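Local coordinates for protein ureidoglycolate hydrolase (Arabidopsis thaliana, PDB 4PXC) that hydrolyses (S)-ureidoglycolate to glyoxylate, ammonium and carbon dioxide in purine breakdown, using two manganese ions per subunit, at residues G90-A95 with T135-T140; I144-S149 with Y377-F382; I222-A227 with K357-A362; L234-E239 with L302-R307; P251-A256 with N294-K299. The protein carries 1 engineered substitution. All blocks are in the same frame, centred on the assembly; numbering follows the deposited sequence.

Contact 1: residues G90-A95 with T135-T140; sequences GSHIDA and TSAEPT. Engineered in segment 135-140: Ala137 (natural residue Glu). With MN (manganese (II) ion), chain C; MN (manganese (II) ion), chain D; HGY ((2S)-amino(hydroxy)ethanoic acid), chain E.
Asp94 OD2 accepts from two donors of 135-140. Ser136 OG lies 2.8 Å from Asp94 OD2 and reaches it from above the carboxylate plane. Glu138 N, 3.0 Å from the same OD2, comes in on the syn side. The other oxygen, Asp94 OD1, takes Ala137 N at 3.0 Å in a nearly straight bond (175°). Two backbone N-H groups and one side-chain hydroxyl thus hold the carboxylate to the loop. Asp94 OD1 also receives a weak bond from His92 ND1. This weak second-shell link probably helps orient the imidazole, whose NE2 binds one manganese at 2.4 Å. The engineered Ala137, glutamate in the natural enzyme, lays its CB over one face of the His92 ring, a CH-pi contact 3.8 Å from the centroid. Glu138 bends at chi2 (-73°), which brings its carboxylate round to the second manganese; OE2 binds that ion at 2.3 Å. Its OE1 is held by Asn294 of the second subunit. An asparagine in place of Asp94 would probably lose one of these backbone anchors, leaving the 136-138 loop and the His92 ring freer to shift. A water 2.6 Å from the first manganese and 2.4 Å from the second bridges the two ions. Asp103 joins both metals, with His208 on the first and His402 on the second. This is the two-metal catalytic centre of the M20 peptidase family.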
# COMPACT_ATOMS: atom_id res chain seq x y z
N GLY A 90 25.46 -2.43 23.38
CA GLY A 90 24.03 -2.28 23.24
C GLY A 90 23.53 -2.60 21.85
O GLY A 90 24.30 -3.01 20.98
N SER A 91 22.23 -2.40 21.65
CA SER A 91 21.60 -2.70 20.38
C SER A 91 20.24 -2.03 20.39
O SER A 91 20.01 -1.10 21.17
CB SER A 91 21.46 -4.21 20.21
OG SER A 91 21.23 -4.54 18.84
N HIS A 92 19.32 -2.50 19.55
CA HIS A 92 18.03 -1.85 19.38
C HIS A 92 16.90 -2.80 19.76
O HIS A 92 17.11 -4.01 19.88
CB HIS A 92 17.87 -1.44 17.92
CG HIS A 92 17.77 -2.61 16.99
ND1 HIS A 92 16.57 -3.10 16.55
CD2 HIS A 92 18.73 -3.38 16.43
CE1 HIS A 92 16.77 -4.13 15.74
NE2 HIS A 92 18.09 -4.33 15.66
N ILE A 93 15.70 -2.28 19.97
CA ILE A 93 14.56 -3.17 20.22
C ILE A 93 13.41 -2.94 19.24
O ILE A 93 12.38 -3.63 19.30
CB ILE A 93 14.03 -3.09 21.67
CG1 ILE A 93 13.49 -1.69 21.97
CG2 ILE A 93 15.12 -3.50 22.67
CD1 ILE A 93 13.04 -1.52 23.42
N ASP A 94 13.56 -1.98 18.33
CA ASP A 94 12.52 -1.82 17.31
C ASP A 94 12.53 -3.00 16.33
O ASP A 94 13.54 -3.70 16.18
CB ASP A 94 12.54 -0.43 16.63
CG ASP A 94 13.81 -0.14 15.86
OD1 ASP A 94 14.90 -0.62 16.25
OD2 ASP A 94 13.72 0.62 14.87
N ALA A 95 11.37 -3.25 15.72
CA ALA A 95 11.19 -4.42 14.88
C ALA A 95 10.39 -4.03 13.67
O ALA A 95 9.31 -3.43 13.80
CB ALA A 95 10.46 -5.51 15.64
N THR A 135 17.82 4.31 20.13
CA THR A 135 16.42 4.70 20.08
C THR A 135 15.66 3.99 18.95
O THR A 135 14.45 3.75 19.04
CB THR A 135 16.24 6.24 20.00
OG1 THR A 135 14.91 6.60 20.37
CG2 THR A 135 16.55 6.75 18.59
N SER A 136 16.39 3.61 17.91
CA SER A 136 15.83 2.89 16.77
C SER A 136 16.95 2.56 15.80
O SER A 136 17.81 3.41 15.54
CB SER A 136 14.79 3.76 16.04
OG SER A 136 14.52 3.27 14.74
N ALA A 137 16.97 1.34 15.28
CA ALA A 137 17.92 0.97 14.23
C ALA A 137 17.24 0.75 12.87
O ALA A 137 17.88 0.89 11.82
CB ALA A 137 18.71 -0.27 14.63
N GLU A 138 15.96 0.39 12.89
CA GLU A 138 15.22 0.10 11.66
C GLU A 138 14.69 1.36 10.99
O GLU A 138 14.33 2.33 11.68
CB GLU A 138 14.07 -0.87 11.92
CG GLU A 138 14.50 -2.12 12.68
CD GLU A 138 15.31 -3.08 11.83
OE1 GLU A 138 15.73 -2.73 10.69
OE2 GLU A 138 15.50 -4.22 12.32
N PRO A 139 14.64 1.36 9.65
CA PRO A 139 14.22 2.55 8.89
C PRO A 139 12.70 2.62 8.68
O PRO A 139 12.26 3.48 7.92
CB PRO A 139 14.92 2.35 7.55
CG PRO A 139 14.91 0.84 7.37
CD PRO A 139 15.16 0.29 8.77
N THR A 140 11.94 1.74 9.33
CA THR A 140 10.50 1.62 9.08
C THR A 140 9.74 2.95 9.04
O THR A 140 9.00 3.23 8.09
CB THR A 140 9.81 0.72 10.13
OG1 THR A 140 10.54 -0.51 10.27
CG2 THR A 140 8.37 0.39 9.71
MN MN C . 19.45 -5.74 14.37
MN MN D . 16.99 -5.79 11.58
OXT HGY E . 18.44 -4.23 7.47
C HGY E . 19.32 -4.36 8.38
O HGY E . 20.52 -4.62 8.09
CA HGY E . 18.91 -4.29 9.82
OB HGY E . 17.56 -4.04 9.96
N HGY E . 19.70 -3.42 10.64
O HOH W 1 10.32 -0.73 12.94
O HOH W 2 21.24 -4.26 14.38
O HOH W 3 18.31 -4.11 12.73
O HOH W 4 19.03 -6.69 10.77

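Contact 2: residues I144-S149 with Y377-F382; sequences ISCLGS and YHDSLF. With HGY ((2S)-amino(hydroxy)ethanoic acid), chain E.
The substrate pocket meets the start of two short helices here, and Tyr377 forms one wall of it. The ligand's carboxylate O sits over the centre of the Tyr377 ring, 3.4 Å above its plane. The backbone of Tyr377 grips the same ligand twice: its N donates to the carboxylate O at 3.0 Å, and its O accepts from the ligand amine N at 2.9 Å. Ser145 CB comes in obliquely, 3.4 Å from Tyr377 OH. Cys146 is the N-cap residue of helix 147-152. Its SG lies near two aromatics, oblique to Tyr377 and at the edge of the Phe382 ring, 4.9 Å from that ring's centroid. These are sulfur-aromatic contacts. Cys146 CB also presses on Phe382 CE2 at 3.6 Å. The polar link is between the helix starts. Ser149 OG donates to Asp379 OD1 at 2.8 Å, and OD1 accepts with its anti lone pair. With chi1 at 56°, Ser149 OG lies between its own backbone N and carbonyl carbon, facing Asp379. A water completes the join, accepting from Ser149 N at 2.9 Å and donating to Asp379 OD1. Arg307 of the same chain and Asn294 of the second subunit also bind the ligand.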
# COMPACT_ATOMS: atom_id res chain seq x y z
N ILE A 144 14.89 6.29 7.75
CA ILE A 144 16.25 6.48 8.25
C ILE A 144 16.64 5.30 9.15
O ILE A 144 15.99 5.05 10.17
CB ILE A 144 16.35 7.79 9.05
CG1 ILE A 144 15.99 8.98 8.14
CG2 ILE A 144 17.75 7.97 9.64
CD1 ILE A 144 15.64 10.26 8.92
N SER A 145 17.70 4.58 8.76
CA SER A 145 18.20 3.47 9.57
C SER A 145 19.14 4.02 10.64
O SER A 145 19.68 5.12 10.48
CB SER A 145 18.95 2.47 8.69
OG SER A 145 20.10 3.08 8.12
N CYS A 146 19.32 3.27 11.74
CA CYS A 146 20.22 3.66 12.82
C CYS A 146 20.12 5.13 13.24
O CYS A 146 21.13 5.82 13.42
CB CYS A 146 21.66 3.32 12.45
SG CYS A 146 21.91 1.55 12.24
N LEU A 147 18.88 5.61 13.38
CA LEU A 147 18.66 7.03 13.65
C LEU A 147 19.41 7.48 14.90
O LEU A 147 20.01 8.56 14.93
CB LEU A 147 17.15 7.28 13.78
CG LEU A 147 16.65 8.73 13.89
CD1 LEU A 147 15.29 8.87 13.20
CD2 LEU A 147 16.56 9.15 15.35
N GLY A 148 19.38 6.64 15.93
CA GLY A 148 20.04 6.98 17.18
C GLY A 148 21.55 7.04 17.09
O GLY A 148 22.17 8.01 17.51
N SER A 149 22.16 5.99 16.54
CA SER A 149 23.63 5.95 16.47
C SER A 149 24.21 6.90 15.42
O SER A 149 25.35 7.35 15.55
CB SER A 149 24.12 4.52 16.25
OG SER A 149 23.54 3.97 15.09
N TYR A 377 23.49 -4.37 8.43
CA TYR A 377 24.12 -3.24 9.11
C TYR A 377 23.58 -3.19 10.53
O TYR A 377 22.56 -3.83 10.83
CB TYR A 377 23.87 -1.89 8.38
CG TYR A 377 22.41 -1.55 8.14
CD1 TYR A 377 21.87 -1.64 6.86
CD2 TYR A 377 21.58 -1.16 9.18
CE1 TYR A 377 20.53 -1.34 6.63
CE2 TYR A 377 20.23 -0.87 8.96
CZ TYR A 377 19.72 -0.96 7.69
OH TYR A 377 18.39 -0.66 7.47
N HIS A 378 24.25 -2.44 11.39
CA HIS A 378 23.94 -2.42 12.82
C HIS A 378 24.32 -1.07 13.37
O HIS A 378 25.06 -0.34 12.73
CB HIS A 378 24.79 -3.47 13.56
CG HIS A 378 24.55 -4.87 13.10
ND1 HIS A 378 23.46 -5.61 13.50
CD2 HIS A 378 25.26 -5.67 12.26
CE1 HIS A 378 23.51 -6.81 12.93
NE2 HIS A 378 24.59 -6.86 12.17
N ASP A 379 23.85 -0.74 14.57
CA ASP A 379 24.33 0.48 15.22
C ASP A 379 25.86 0.51 15.35
O ASP A 379 26.46 1.59 15.36
CB ASP A 379 23.66 0.62 16.59
CG ASP A 379 22.17 0.90 16.47
OD1 ASP A 379 21.83 1.98 15.93
OD2 ASP A 379 21.35 0.06 16.89
N SER A 380 26.47 -0.67 15.43
CA SER A 380 27.93 -0.81 15.47
C SER A 380 28.59 -0.10 14.29
O SER A 380 29.72 0.39 14.41
CB SER A 380 28.32 -2.28 15.43
OG SER A 380 27.97 -2.91 16.66
N LEU A 381 27.92 -0.08 13.15
CA LEU A 381 28.46 0.57 11.97
C LEU A 381 28.79 2.04 12.27
O LEU A 381 29.84 2.56 11.86
CB LEU A 381 27.48 0.46 10.79
CG LEU A 381 27.88 1.17 9.50
CD1 LEU A 381 29.22 0.64 8.99
CD2 LEU A 381 26.77 0.99 8.45
N PHE A 382 27.91 2.69 13.01
CA PHE A 382 28.08 4.11 13.27
C PHE A 382 28.82 4.39 14.57
O PHE A 382 29.53 5.39 14.67
CB PHE A 382 26.73 4.82 13.18
CG PHE A 382 26.09 4.64 11.85
CD1 PHE A 382 26.49 5.41 10.77
CD2 PHE A 382 25.17 3.62 11.64
CE1 PHE A 382 25.94 5.21 9.51
CE2 PHE A 382 24.62 3.41 10.39
CZ PHE A 382 25.00 4.22 9.32
OXT HGY E . 18.44 -4.23 7.47
C HGY E . 19.32 -4.36 8.38
O HGY E . 20.52 -4.62 8.09
CA HGY E . 18.91 -4.29 9.82
OB HGY E . 17.56 -4.04 9.96
N HGY E . 19.70 -3.42 10.64
O HOH W 5 20.20 3.83 16.45

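Contact 3: residues I222-A227 with K357-A362; sequences IGVVTA and KMAEAA
Val224 and Met358 lie alongside each other, their side chains pointing opposite ways, and this pair carries most of the contact. The methionine reaches out from the helix toward the strand. Its terminal methyl does all the touching: Met358 CE lies 3.6 Å from Val224 CG1 and 4.0 Å from Val224 CG2. The chain is extended at chi2 (-172°), and the bend at chi3 (29°) turns CE in against the valine, within 3.8 Å of Val224 CA. The valine presents both of its methyls. CG1 stands anti to the backbone N, and CG2 stands beside that N. CG2 also faces the helix surface at Ala359, 4.4 Å from Ala359 CB. One turn along the helix, Ala362 CB meets Ile222 CG2 at 4.5 Å, a looser touch. Small alanines here let the helix lie close to the strand, with the axes of the two segments 9.0 Å apart. They run almost antiparallel, at 173°. No hydrogen bond joins them, and the contact rests on apolar surface. Val225 points to the other side of the strand, toward Met391 and Phe393 of strand 389-394. Met358 also packs on Ile392 of that strand and on Thr423 of helix 410-429, while Val224 rests on Met371. Helix 352-364 therefore covers the sheet where strand 222-239 runs between strands 369-374 and 389-394, with helix 410-429 beside it.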
# COMPACT_ATOMS: atom_id res chain seq x y z
N ILE A 222 30.35 -19.09 18.22
CA ILE A 222 30.51 -17.64 18.28
C ILE A 222 31.13 -17.11 16.99
O ILE A 222 32.07 -17.69 16.48
CB ILE A 222 31.44 -17.25 19.46
CG1 ILE A 222 30.77 -17.55 20.81
CG2 ILE A 222 31.84 -15.77 19.41
CD1 ILE A 222 29.56 -16.64 21.09
N GLY A 223 30.58 -16.01 16.48
CA GLY A 223 31.19 -15.31 15.36
C GLY A 223 31.88 -14.05 15.87
O GLY A 223 31.26 -13.24 16.58
N VAL A 224 33.16 -13.91 15.55
CA VAL A 224 33.89 -12.68 15.87
C VAL A 224 33.84 -11.80 14.63
O VAL A 224 34.50 -12.09 13.62
CB VAL A 224 35.35 -12.98 16.30
CG1 VAL A 224 36.10 -11.69 16.59
CG2 VAL A 224 35.37 -13.91 17.53
N VAL A 225 33.04 -10.74 14.68
CA VAL A 225 32.80 -9.92 13.49
C VAL A 225 33.95 -8.97 13.18
O VAL A 225 34.36 -8.16 14.02
CB VAL A 225 31.49 -9.12 13.59
CG1 VAL A 225 31.32 -8.22 12.38
CG2 VAL A 225 30.32 -10.08 13.73
N THR A 226 34.48 -9.05 11.95
CA THR A 226 35.65 -8.26 11.59
C THR A 226 35.30 -7.03 10.76
O THR A 226 36.11 -6.10 10.68
CB THR A 226 36.67 -9.10 10.79
OG1 THR A 226 36.09 -9.51 9.55
CG2 THR A 226 37.10 -10.33 11.59
N ALA A 227 34.12 -7.03 10.14
CA ALA A 227 33.72 -5.92 9.29
C ALA A 227 32.22 -5.94 9.08
O ALA A 227 31.57 -6.96 9.30
CB ALA A 227 34.45 -5.98 7.93
N LYS A 357 40.50 -9.47 21.94
CA LYS A 357 39.94 -9.79 23.26
C LYS A 357 38.70 -10.68 23.16
O LYS A 357 38.49 -11.56 24.00
CB LYS A 357 39.64 -8.52 24.08
CG LYS A 357 40.91 -7.75 24.43
CD LYS A 357 40.66 -6.69 25.48
CE LYS A 357 41.92 -5.86 25.74
NZ LYS A 357 43.07 -6.71 26.20
N MET A 358 37.89 -10.46 22.12
CA MET A 358 36.69 -11.26 21.93
C MET A 358 37.03 -12.71 21.64
O MET A 358 36.39 -13.62 22.17
CB MET A 358 35.84 -10.72 20.76
CG MET A 358 35.04 -9.44 21.05
SD MET A 358 33.91 -9.06 19.66
CE MET A 358 33.67 -10.71 19.13
N ALA A 359 38.02 -12.93 20.77
CA ALA A 359 38.45 -14.29 20.44
C ALA A 359 39.08 -14.97 21.64
O ALA A 359 38.89 -16.18 21.86
CB ALA A 359 39.43 -14.27 19.26
N GLU A 360 39.85 -14.21 22.43
CA GLU A 360 40.43 -14.74 23.66
C GLU A 360 39.34 -15.15 24.64
O GLU A 360 39.40 -16.22 25.24
CB GLU A 360 41.38 -13.72 24.31
CG GLU A 360 42.70 -13.57 23.55
CD GLU A 360 43.51 -12.36 23.98
OE1 GLU A 360 43.09 -11.65 24.92
OE2 GLU A 360 44.58 -12.12 23.36
N ALA A 361 38.33 -14.29 24.78
CA ALA A 361 37.22 -14.56 25.69
C ALA A 361 36.48 -15.84 25.31
O ALA A 361 36.17 -16.68 26.17
CB ALA A 361 36.26 -13.37 25.70
N ALA A 362 36.20 -15.99 24.02
CA ALA A 362 35.50 -17.19 23.54
C ALA A 362 36.34 -18.43 23.84
O ALA A 362 35.82 -19.43 24.31
CB ALA A 362 35.22 -17.07 22.05

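Contact 4: residues L234-E239 with L302-R307; sequences LKVEFE and LEIDTR. With HGY ((2S)-amino(hydroxy)ethanoic acid), chain E.
Segments 234-239 and 302-307 run antiparallel as neighbouring strands, their axes 4.8 Å apart at an angle of 151°. Two hydrogen-bonded pairs flank a non-hydrogen-bonded one. In the first, Leu234 N to Ile304 O is 2.8 Å and Ile304 N to Leu234 O is 2.9 Å. In the second, Val236 and Leu302 exchange bonds in the same way. Lys235 and Glu303 pair between them, on the opposite face from the leucines. Leu234, Val236, Leu302 and Ile304 share the face covered by helices 256-272 and 311-332. There Val236 CG2 touches Ile304 CD1 at 4.0 Å, and Leu302 CD1 reaches Phe238 CE2 at 3.9 Å. This two-layer sheet and helix arrangement lies in the region involved in dimerization. Further along the strand, Arg307 reaches the active site. Its chain is extended from CG to NE, which carries the guanidinium out to the ligand carboxylate. Arg307 NH1 meets the ligand O at 2.7 Å and NH2 meets OXT at 2.8 Å. Asp305 holds the guanidinium side-on in a salt bridge, with Arg307 NE 2.8 Å from Asp305 OD1 and NH2 bonded to OD2. A methionine in place of Arg307 would probably leave both the ligand carboxylate and Asp305 without their charged mate. Asn294 of the second subunit also packs against Asp305.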
# COMPACT_ATOMS: atom_id res chain seq x y z
N LEU A 234 17.59 3.70 -1.56
CA LEU A 234 17.15 4.65 -2.57
C LEU A 234 15.64 4.79 -2.51
O LEU A 234 14.93 3.82 -2.21
CB LEU A 234 17.53 4.14 -3.96
CG LEU A 234 18.96 3.63 -4.13
CD1 LEU A 234 19.14 3.01 -5.51
CD2 LEU A 234 19.94 4.77 -3.93
N LYS A 235 15.16 5.99 -2.80
CA LYS A 235 13.72 6.23 -2.87
C LYS A 235 13.45 6.74 -4.28
O LYS A 235 14.08 7.70 -4.73
CB LYS A 235 13.32 7.27 -1.82
CG LYS A 235 11.84 7.46 -1.65
CD LYS A 235 11.53 8.85 -1.10
CE LYS A 235 11.14 8.81 0.37
NZ LYS A 235 10.96 10.19 0.94
N VAL A 236 12.54 6.07 -5.00
CA VAL A 236 12.29 6.40 -6.39
C VAL A 236 10.80 6.58 -6.64
O VAL A 236 9.98 5.82 -6.13
CB VAL A 236 12.78 5.27 -7.33
CG1 VAL A 236 12.55 5.65 -8.79
CG2 VAL A 236 14.25 4.97 -7.09
N GLU A 237 10.44 7.60 -7.41
CA GLU A 237 9.06 7.79 -7.83
C GLU A 237 8.94 8.07 -9.32
O GLU A 237 9.78 8.78 -9.90
CB GLU A 237 8.42 8.92 -7.02
CG GLU A 237 8.29 8.55 -5.54
CD GLU A 237 7.50 9.55 -4.73
OE1 GLU A 237 6.82 10.42 -5.33
OE2 GLU A 237 7.57 9.46 -3.48
N PHE A 238 7.92 7.48 -9.94
CA PHE A 238 7.58 7.73 -11.34
C PHE A 238 6.21 8.39 -11.39
O PHE A 238 5.34 8.06 -10.58
CB PHE A 238 7.51 6.43 -12.15
CG PHE A 238 8.84 5.74 -12.35
CD1 PHE A 238 9.78 6.24 -13.24
CD2 PHE A 238 9.12 4.55 -11.68
CE1 PHE A 238 11.00 5.59 -13.44
CE2 PHE A 238 10.33 3.89 -11.87
CZ PHE A 238 11.27 4.41 -12.75
N GLU A 239 6.00 9.30 -12.34
CA GLU A 239 4.69 9.95 -12.48
C GLU A 239 4.21 9.86 -13.92
O GLU A 239 4.95 10.16 -14.85
CB GLU A 239 4.76 11.43 -12.08
CG GLU A 239 4.76 11.72 -10.58
CD GLU A 239 4.91 13.22 -10.29
OE1 GLU A 239 5.07 13.98 -11.26
OE2 GLU A 239 4.88 13.62 -9.10
N LEU A 302 9.05 3.34 -5.16
CA LEU A 302 9.88 2.18 -4.85
C LEU A 302 10.89 2.57 -3.79
O LEU A 302 11.44 3.68 -3.82
CB LEU A 302 10.66 1.66 -6.08
CG LEU A 302 9.97 1.23 -7.37
CD1 LEU A 302 9.81 2.42 -8.32
CD2 LEU A 302 10.76 0.11 -8.05
N GLU A 303 11.13 1.68 -2.84
CA GLU A 303 12.22 1.87 -1.91
C GLU A 303 13.15 0.68 -2.06
O GLU A 303 12.72 -0.48 -1.92
CB GLU A 303 11.70 2.05 -0.48
CG GLU A 303 10.69 3.18 -0.41
CD GLU A 303 10.48 3.72 0.99
OE1 GLU A 303 11.34 3.46 1.87
OE2 GLU A 303 9.46 4.41 1.20
N ILE A 304 14.41 0.98 -2.36
CA ILE A 304 15.36 -0.01 -2.83
C ILE A 304 16.51 -0.10 -1.85
O ILE A 304 17.10 0.91 -1.50
CB ILE A 304 15.91 0.43 -4.20
CG1 ILE A 304 14.77 0.56 -5.21
CG2 ILE A 304 16.97 -0.56 -4.69
CD1 ILE A 304 15.20 1.17 -6.55
N ASP A 305 16.82 -1.32 -1.42
CA ASP A 305 17.93 -1.58 -0.51
C ASP A 305 19.03 -2.27 -1.33
O ASP A 305 18.74 -3.19 -2.08
CB ASP A 305 17.45 -2.51 0.62
CG ASP A 305 18.55 -2.85 1.62
OD1 ASP A 305 19.47 -3.63 1.26
OD2 ASP A 305 18.47 -2.38 2.76
N THR A 306 20.27 -1.80 -1.22
CA THR A 306 21.37 -2.49 -1.91
C THR A 306 22.66 -2.35 -1.12
O THR A 306 22.92 -1.31 -0.51
CB THR A 306 21.58 -2.00 -3.38
OG1 THR A 306 22.45 -2.91 -4.07
CG2 THR A 306 22.18 -0.61 -3.42
N ARG A 307 23.45 -3.43 -1.08
CA ARG A 307 24.63 -3.48 -0.23
C ARG A 307 25.70 -4.34 -0.87
O ARG A 307 25.42 -5.13 -1.77
CB ARG A 307 24.29 -4.10 1.15
CG ARG A 307 22.99 -3.60 1.77
CD ARG A 307 22.62 -4.37 3.02
NE ARG A 307 21.21 -4.16 3.37
CZ ARG A 307 20.72 -4.33 4.60
NH1 ARG A 307 21.52 -4.71 5.58
NH2 ARG A 307 19.43 -4.12 4.84
OXT HGY E . 18.44 -4.23 7.47
C HGY E . 19.32 -4.36 8.38
O HGY E . 20.52 -4.62 8.09
CA HGY E . 18.91 -4.29 9.82
OB HGY E . 17.56 -4.04 9.96
N HGY E . 19.70 -3.42 10.64

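Contact 5: residues P251-A256 with N294-K299; sequences PYRNDA and NSIPSK. With HGY ((2S)-amino(hydroxy)ethanoic acid), chain H.
Ile296 CD1 sits over the centre of one face of the Arg253 guanidinium, 3.6 Å from Arg253 CZ. The two side chains cross at about a right angle. Ile296 CG1 lies beside its backbone N (chi1 -53°), and the other branch, CG2, turns to Asp255, 3.8 Å from Asp255 OD2. Pro297 CD packs 3.7 Å from Asp255 OD1. The backbones join weakly, with Ala256 N 3.4 Å from Pro297 O. A water reinforces this, donating to Asn254 O at 2.7 Å and to Pro297 O at 2.9 Å. Ala256 CB lies against the chain at Ser298 and Lys299. Farther out, Asp255 is the N-cap of helix 256-272, and its OD1 accepts from Leu258 N. The Arg253 guanidinium is held by Val248 O and by Thr282 of the second subunit, in keeping with a role in dimerization inferred from relatives. Ser298 and Lys299 both face His289, forming a classic beta bulge. Just before strand 295-308, Asn294 ND2 donates to the carboxylate OXT of a ligand at 3.0 Å. That ligand is bound in the second subunit, where Glu138 also meets Asn294. The arrangement belongs to the dimer interface, where one subunit completes the other's active site.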
# COMPACT_ATOMS: atom_id res chain seq x y z
N PRO A 251 -2.07 2.48 -26.60
CA PRO A 251 -1.05 3.36 -27.17
C PRO A 251 -0.91 4.72 -26.48
O PRO A 251 0.10 5.39 -26.69
CB PRO A 251 -1.53 3.58 -28.62
CG PRO A 251 -2.32 2.34 -28.93
CD PRO A 251 -3.02 2.00 -27.64
N TYR A 252 -1.89 5.13 -25.67
CA TYR A 252 -1.89 6.48 -25.09
C TYR A 252 -1.48 6.51 -23.62
O TYR A 252 -1.47 7.57 -22.98
CB TYR A 252 -3.28 7.11 -25.27
CG TYR A 252 -3.75 7.03 -26.70
CD1 TYR A 252 -3.18 7.83 -27.69
CD2 TYR A 252 -4.73 6.13 -27.07
CE1 TYR A 252 -3.60 7.74 -29.01
CE2 TYR A 252 -5.16 6.03 -28.39
CZ TYR A 252 -4.59 6.84 -29.35
OH TYR A 252 -5.02 6.74 -30.66
N ARG A 253 -1.10 5.35 -23.10
CA ARG A 253 -0.76 5.23 -21.69
C ARG A 253 0.69 5.60 -21.39
O ARG A 253 1.56 5.57 -22.27
CB ARG A 253 -1.00 3.78 -21.25
CG ARG A 253 -2.41 3.32 -21.51
CD ARG A 253 -2.67 1.94 -20.93
NE ARG A 253 -4.11 1.70 -20.86
CZ ARG A 253 -4.69 0.85 -20.04
NH1 ARG A 253 -3.95 0.15 -19.20
NH2 ARG A 253 -6.01 0.70 -20.04
N ASN A 254 0.93 5.99 -20.14
CA ASN A 254 2.29 6.03 -19.59
C ASN A 254 2.22 5.51 -18.15
O ASN A 254 2.22 6.26 -17.18
CB ASN A 254 2.97 7.40 -19.75
CG ASN A 254 2.24 8.54 -19.06
OD1 ASN A 254 1.03 8.48 -18.82
ND2 ASN A 254 2.98 9.60 -18.74
N ASP A 255 2.11 4.19 -18.06
CA ASP A 255 1.77 3.48 -16.83
C ASP A 255 2.92 3.48 -15.81
O ASP A 255 3.96 2.85 -16.04
CB ASP A 255 1.36 2.05 -17.21
CG ASP A 255 0.72 1.27 -16.07
OD1 ASP A 255 1.11 1.44 -14.89
OD2 ASP A 255 -0.18 0.46 -16.38
N ALA A 256 2.73 4.17 -14.69
CA ALA A 256 3.78 4.34 -13.69
C ALA A 256 4.07 3.04 -12.94
O ALA A 256 5.18 2.83 -12.43
CB ALA A 256 3.41 5.45 -12.69
N ASN A 294 -9.48 -0.25 -11.16
CA ASN A 294 -9.92 0.33 -12.44
C ASN A 294 -9.35 1.71 -12.74
O ASN A 294 -9.96 2.51 -13.47
CB ASN A 294 -11.45 0.31 -12.55
CG ASN A 294 -12.14 0.93 -11.36
OD1 ASN A 294 -11.51 1.21 -10.34
ND2 ASN A 294 -13.46 1.15 -11.48
N SER A 295 -8.17 1.98 -12.19
CA SER A 295 -7.51 3.27 -12.38
C SER A 295 -6.04 3.01 -12.70
O SER A 295 -5.35 2.33 -11.94
CB SER A 295 -7.63 4.10 -11.10
OG SER A 295 -7.11 5.41 -11.27
N ILE A 296 -5.55 3.53 -13.83
CA ILE A 296 -4.15 3.33 -14.20
C ILE A 296 -3.26 4.12 -13.22
O ILE A 296 -3.51 5.30 -12.97
CB ILE A 296 -3.87 3.81 -15.64
CG1 ILE A 296 -4.84 3.17 -16.64
CG2 ILE A 296 -2.43 3.51 -16.05
CD1 ILE A 296 -4.87 3.87 -18.00
N PRO A 297 -2.24 3.46 -12.65
CA PRO A 297 -1.38 4.15 -11.68
C PRO A 297 -0.75 5.41 -12.28
O PRO A 297 -0.11 5.32 -13.33
CB PRO A 297 -0.27 3.13 -11.39
CG PRO A 297 -0.93 1.80 -11.63
CD PRO A 297 -1.87 2.04 -12.80
N SER A 298 -0.94 6.55 -11.62
CA SER A 298 -0.32 7.80 -12.05
C SER A 298 0.96 8.07 -11.28
O SER A 298 1.76 8.90 -11.69
CB SER A 298 -1.28 8.99 -11.89
OG SER A 298 -1.88 8.97 -10.60
N LYS A 299 1.15 7.38 -10.16
CA LYS A 299 2.41 7.47 -9.41
C LYS A 299 2.77 6.11 -8.87
O LYS A 299 1.91 5.35 -8.44
CB LYS A 299 2.31 8.46 -8.24
CG LYS A 299 2.28 9.92 -8.66
CD LYS A 299 2.47 10.84 -7.47
CE LYS A 299 2.31 12.29 -7.91
NZ LYS A 299 2.61 13.27 -6.82
OXT HGY H . -14.40 0.65 -14.27
C HGY H . -15.38 1.17 -14.88
O HGY H . -15.63 0.81 -16.06
CA HGY H . -16.21 2.22 -14.22
OB HGY H . -15.74 2.46 -12.95
N HGY H . -17.60 1.86 -14.14
O HOH W 6 -0.07 6.65 -15.86

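Contacts 1 and 2 are buried near the middle of the chain and touch each other through Ala137, Cys146 and Asp379. Contact 1 is polar and metal-bound, whereas contact 2 mixes aromatic and sulfur packing with one polar link. Contact 3 is also largely buried but wholly apolar, about 20 Å from the chain centre. Contacts 3 and 4 both use strand 222-239, one against a helix and the other against a strand. Contact 4 rests on backbone hydrogen bonds and an apolar face, with one arginine in the ligand site. Contacts 4 and 5 share strand 295-308 and touch; contact 5 is the most exposed. Contacts 1, 2 and 4 meet the same ligand, while contact 5 reaches that of the second subunit.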